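Local atomic coordinates of putative 2,5-diketo-D-gluconic acid reductase B (Sinorhizobium meliloti, PDB entry 3UP8), a protein that probably acts as an NADPH-dependent aldo/keto reductase that converts methylglyoxal to hydroxyacetone. Residues Arg237-Val240 with Gln241-Asp244; Leu193-Ala196 with Arg197-Met201. All blocks are in the same frame, centred on the assembly; numbering follows the deposited sequence.

Interaction 1: residues Arg237-Val240 with Gln241-Asp244; sequences RWLV and QQQD
Gln-242 folds back onto Trp-238 and Leu-239 near the C-terminal end of helix 231-240, before the last strand of the (beta/alpha)8 barrel. The turn is drawn in by two backbone bonds: Gln-241 N reaches Arg-237 O in the i to i+4 manner (2.8 Å), and Gln-242 N reaches Leu-239 O one residue tighter (3.0 Å). Gln-242 CB lies 3.3 Å from Leu-239 O. With chi1 at -77°, Gln-242 CG sits beside its own backbone N and 3.4 Å from Trp-238 O. Gln-242 CD faces the same Trp-238 O at 3.7 Å, and the extended chain carries Gln-242 NE2 to it at 3.1 Å. This bond is nearly straight at the hydrogen (161°), although the donor stands above the carbonyl plane. The same NE2 sits over the centre of one indole face, while OE1 is hydrogen-bonded to Tyr-183 OH. One helical turn apart, Arg-237 NE donates to Gln-241 OE1, while Gln-241 NE2 binds Leu-268 O. A leucine in place of Arg-237 would probably leave both Gln-241 OE1 and Ile-263 O, the acceptor of NH1, without their guanidinium donor. Arg-237 NE to Gln-241 OE1 measures 2.9 Å, with NE in the carbonyl plane on a lone pair.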
loop_
_atom_site.group_PDB
_atom_site.type_symbol
_atom_site.label_atom_id
_atom_site.label_comp_id
_atom_site.label_asym_id
_atom_site.label_seq_id
_atom_site.Cartn_x
_atom_site.Cartn_y
_atom_site.Cartn_z
ATOM N N ARG A 237 0.680 -7.480 12.181
ATOM C CA ARG A 237 -0.577 -7.545 12.905
ATOM C C ARG A 237 -0.935 -6.203 13.528
ATOM O O ARG A 237 -2.089 -5.803 13.492
ATOM C CB ARG A 237 -0.559 -8.669 13.957
ATOM C CG ARG A 237 -1.842 -8.800 14.773
ATOM C CD ARG A 237 -3.005 -9.351 13.927
ATOM N NE ARG A 237 -4.304 -8.881 14.406
ATOM C CZ ARG A 237 -5.478 -9.243 13.884
ATOM N NH1 ARG A 237 -5.529 -10.105 12.870
ATOM N NH2 ARG A 237 -6.608 -8.755 14.392
ATOM N N TRP A 238 0.053 -5.497 14.079
ATOM C CA TRP A 238 -0.198 -4.210 14.723
ATOM C C TRP A 238 -0.786 -3.212 13.717
ATOM O O TRP A 238 -1.650 -2.389 14.060
ATOM C CB TRP A 238 1.097 -3.649 15.321
ATOM C CG TRP A 238 0.967 -2.240 15.829
ATOM C CD1 TRP A 238 0.332 -1.839 16.976
ATOM C CD2 TRP A 238 1.505 -1.045 15.231
ATOM N NE1 TRP A 238 0.418 -0.468 17.113
ATOM C CE2 TRP A 238 1.142 0.039 16.063
ATOM C CE3 TRP A 238 2.256 -0.789 14.072
ATOM C CZ2 TRP A 238 1.512 1.369 15.779
ATOM C CZ3 TRP A 238 2.621 0.545 13.783
ATOM C CH2 TRP A 238 2.246 1.599 14.636
ATOM N N LEU A 239 -0.302 -3.287 12.478
ATOM C CA LEU A 239 -0.849 -2.464 11.392
ATOM C C LEU A 239 -2.273 -2.878 11.021
ATOM O O LEU A 239 -3.202 -2.074 11.046
ATOM C CB LEU A 239 0.080 -2.544 10.169
ATOM C CG LEU A 239 1.474 -1.937 10.413
ATOM C CD1 LEU A 239 2.453 -2.368 9.330
ATOM C CD2 LEU A 239 1.388 -0.423 10.474
ATOM N N VAL A 240 -2.435 -4.163 10.721
ATOM C CA VAL A 240 -3.656 -4.689 10.136
ATOM C C VAL A 240 -4.805 -4.682 11.153
ATOM O O VAL A 240 -5.981 -4.630 10.779
ATOM C CB VAL A 240 -3.351 -6.068 9.496
ATOM C CG1 VAL A 240 -3.867 -7.246 10.340
ATOM C CG2 VAL A 240 -3.828 -6.107 8.072
ATOM N N GLN A 241 -4.449 -4.684 12.439
ATOM C CA GLN A 241 -5.426 -4.593 13.528
ATOM C C GLN A 241 -5.947 -3.167 13.733
ATOM O O GLN A 241 -6.982 -2.966 14.365
ATOM C CB GLN A 241 -4.814 -5.131 14.838
ATOM C CG GLN A 241 -5.811 -5.332 15.985
ATOM C CD GLN A 241 -5.252 -6.233 17.082
ATOM O OE1 GLN A 241 -4.689 -7.301 16.810
ATOM N NE2 GLN A 241 -5.414 -5.811 18.319
ATOM N N GLN A 242 -5.242 -2.171 13.206
ATOM C CA GLN A 242 -5.731 -0.792 13.286
ATOM C C GLN A 242 -6.847 -0.547 12.276
ATOM O O GLN A 242 -6.752 -0.996 11.114
ATOM C CB GLN A 242 -4.611 0.186 13.011
ATOM C CG GLN A 242 -3.661 0.376 14.151
ATOM C CD GLN A 242 -2.497 1.247 13.766
ATOM O OE1 GLN A 242 -2.655 2.442 13.514
ATOM N NE2 GLN A 242 -1.311 0.664 13.748
ATOM N N GLN A 243 -7.885 0.168 12.714
ATOM C CA GLN A 243 -8.989 0.556 11.834
ATOM C C GLN A 243 -8.445 1.316 10.633
ATOM O O GLN A 243 -7.622 2.218 10.788
ATOM C CB GLN A 243 -10.011 1.440 12.558
ATOM C CG GLN A 243 -10.739 0.773 13.735
ATOM C CD GLN A 243 -11.365 -0.564 13.363
ATOM O OE1 GLN A 243 -12.213 -0.642 12.476
ATOM N NE2 GLN A 243 -10.948 -1.621 14.050
ATOM N N ASP A 244 -8.919 0.942 9.445
ATOM C CA ASP A 244 -8.640 1.683 8.203
ATOM C C ASP A 244 -7.213 1.558 7.682
ATOM O O ASP A 244 -6.788 2.385 6.869
ATOM C CB ASP A 244 -8.983 3.175 8.348
ATOM C CG ASP A 244 -10.368 3.404 8.940
ATOM O OD1 ASP A 244 -11.371 3.056 8.287
ATOM O OD2 ASP A 244 -10.438 3.930 10.073
#

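Interaction 2: residues Leu193-Ala196 with Arg197-Met201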
loop_
_atom_site.group_PDB
_atom_site.type_symbol
_atom_site.label_atom_id
_atom_site.label_comp_id
_atom_site.label_asym_id
_atom_site.label_seq_id
_atom_site.Cartn_x
_atom_site.Cartn_y
_atom_site.Cartn_z
ATOM N N LEU A 193 -3.519 9.424 10.084
ATOM C CA LEU A 193 -4.644 8.517 10.337
ATOM C C LEU A 193 -5.929 9.256 10.661
ATOM O O LEU A 193 -7.012 8.880 10.192
ATOM C CB LEU A 193 -4.330 7.564 11.492
ATOM C CG LEU A 193 -3.797 6.177 11.177
ATOM C CD1 LEU A 193 -3.332 5.525 12.490
ATOM C CD2 LEU A 193 -4.848 5.325 10.458
ATOM N N GLN A 194 -5.811 10.293 11.485
ATOM C CA GLN A 194 -6.974 11.059 11.918
ATOM C C GLN A 194 -7.600 11.782 10.729
ATOM O O GLN A 194 -8.819 11.800 10.588
ATOM C CB GLN A 194 -6.612 12.026 13.061
ATOM C CG GLN A 194 -6.115 11.263 14.328
ATOM C CD GLN A 194 -5.835 12.150 15.548
ATOM O OE1 GLN A 194 -5.322 13.267 15.422
ATOM N NE2 GLN A 194 -6.142 11.632 16.738
ATOM N N THR A 195 -6.763 12.353 9.870
ATOM C CA THR A 195 -7.253 13.010 8.652
ATOM C C THR A 195 -7.875 11.983 7.710
ATOM O O THR A 195 -8.952 12.209 7.175
ATOM C CB THR A 195 -6.137 13.809 7.953
ATOM O OG1 THR A 195 -5.699 14.855 8.818
ATOM C CG2 THR A 195 -6.610 14.428 6.646
ATOM N N ALA A 196 -7.209 10.843 7.525
ATOM C CA ALA A 196 -7.769 9.776 6.682
ATOM C C ALA A 196 -9.188 9.420 7.101
ATOM O O ALA A 196 -10.101 9.404 6.279
ATOM C CB ALA A 196 -6.874 8.542 6.705
ATOM N N ARG A 197 -9.369 9.138 8.387
ATOM C CA ARG A 197 -10.666 8.745 8.926
ATOM C C ARG A 197 -11.753 9.826 8.779
ATOM O O ARG A 197 -12.903 9.514 8.456
ATOM C CB ARG A 197 -10.514 8.289 10.384
ATOM C CG ARG A 197 -9.851 6.916 10.502
ATOM C CD ARG A 197 -9.396 6.626 11.918
ATOM N NE ARG A 197 -8.724 5.327 12.022
ATOM C CZ ARG A 197 -7.772 5.058 12.914
ATOM N NH1 ARG A 197 -7.383 6.003 13.759
ATOM N NH2 ARG A 197 -7.196 3.861 12.954
ATOM N N ARG A 198 -11.388 11.085 8.986
ATOM C CA ARG A 198 -12.312 12.196 8.723
ATOM C C ARG A 198 -12.722 12.270 7.245
ATOM O O ARG A 198 -13.894 12.500 6.931
ATOM C CB ARG A 198 -11.710 13.523 9.177
ATOM C CG ARG A 198 -12.683 14.710 9.076
ATOM C CD ARG A 198 -12.084 16.031 9.567
ATOM N NE ARG A 198 -10.927 16.465 8.777
ATOM C CZ ARG A 198 -11.000 17.056 7.584
ATOM N NH1 ARG A 198 -12.180 17.290 7.006
ATOM N NH2 ARG A 198 -9.886 17.407 6.963
ATOM N N LEU A 199 -11.768 12.041 6.345
ATOM C CA LEU A 199 -12.041 12.140 4.911
ATOM C C LEU A 199 -12.593 10.839 4.317
ATOM O O LEU A 199 -13.027 10.806 3.169
ATOM C CB LEU A 199 -10.794 12.619 4.150
ATOM C CG LEU A 199 -10.247 13.999 4.532
ATOM C CD1 LEU A 199 -8.868 14.229 3.929
ATOM C CD2 LEU A 199 -11.201 15.133 4.110
ATOM N N GLY A 200 -12.597 9.775 5.115
ATOM C CA GLY A 200 -13.142 8.497 4.670
ATOM C C GLY A 200 -12.180 7.663 3.851
ATOM O O GLY A 200 -12.571 6.646 3.280
HETATM N N MSE A 201 -10.919 8.076 3.771
HETATM C CA MSE A 201 -9.949 7.253 3.066
HETATM C C MSE A 201 -9.233 6.308 4.030
HETATM O O MSE A 201 -9.273 6.513 5.234
HETATM C CB MSE A 201 -8.968 8.103 2.272
HETATM C CG MSE A 201 -8.021 8.943 3.082
HETATM SE SE MSE A 201 -6.994 10.161 1.914
HETATM C CE MSE A 201 -8.381 11.417 1.468
#
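Ala-196 O and the backbone N of Met-201, a selenomethionine, join in a Schellman motif that ends helix 190-199, the helix of a beta-alpha-beta unit between strands 176-182 and 202-206. Three regular i to i+4 bonds precede it. Arg-197 N is donated to Leu-193 O and Arg-198 N to Gln-194 O, both close to straight at the hydrogen (167° and 163°), and Leu-199 N meets Thr-195 O at 2.9 Å. Ala-196 O then takes Met-201 N at 3.0 Å. The amide of Gly-200 is held less firmly, by weak bonds to Ala-196 O and, within the turn, to Arg-197 O. Positive phi at Gly-200 (83°) produces the reversal, and a side chain there would press on the carbonyl O of Leu-199. That carbonyl receives Asn-30 ND2.

Both arginines find their strongest partners outside the helix. Arg-197 lies alongside Leu-193, whose CD2 rests against one face of the guanidinium, 3.7 Å above its plane; NE forms a salt bridge with Asp-244 OD2 and NH2 a hydrogen bond with Gln-243 O. Arg-198 NH2 pairs with Glu-166 OE2 in a salt bridge. Thr-195 OG1 makes a weak bond back to Lys-191 O. With CG2 anti to the backbone N, the methyl of Thr-195 instead runs beside Leu-199, and the two side chains point the same way, CG2 to CD1 3.5 Å. Beyond the turn, Met-201 CG packs against Ala-196, 3.8 Å from its CB.

In the fold
Interaction 2 comes first along the chain, at the end of helix 190-199 leading into strand 202-206; interaction 1 follows near the end of helix 231-240, leading into strand 245-249. These strands are parallel neighbours in the eight-stranded barrel, and backbone hydrogen bonds join Asp-244 to Leu-203. The centres lie about 15 Å apart, yet the two turns touch directly. Arg-197 NE forms a salt bridge with Asp-244 OD2 (2.9 Å), its NH2 a probable hydrogen bond with Gln-243 O (2.8 Å), and Leu-193 CD1 packs on Gln-242 OE1 (3.3 Å). One arginine thus ties together two successive helix-to-strand connections, away from the predicted catalytic residues.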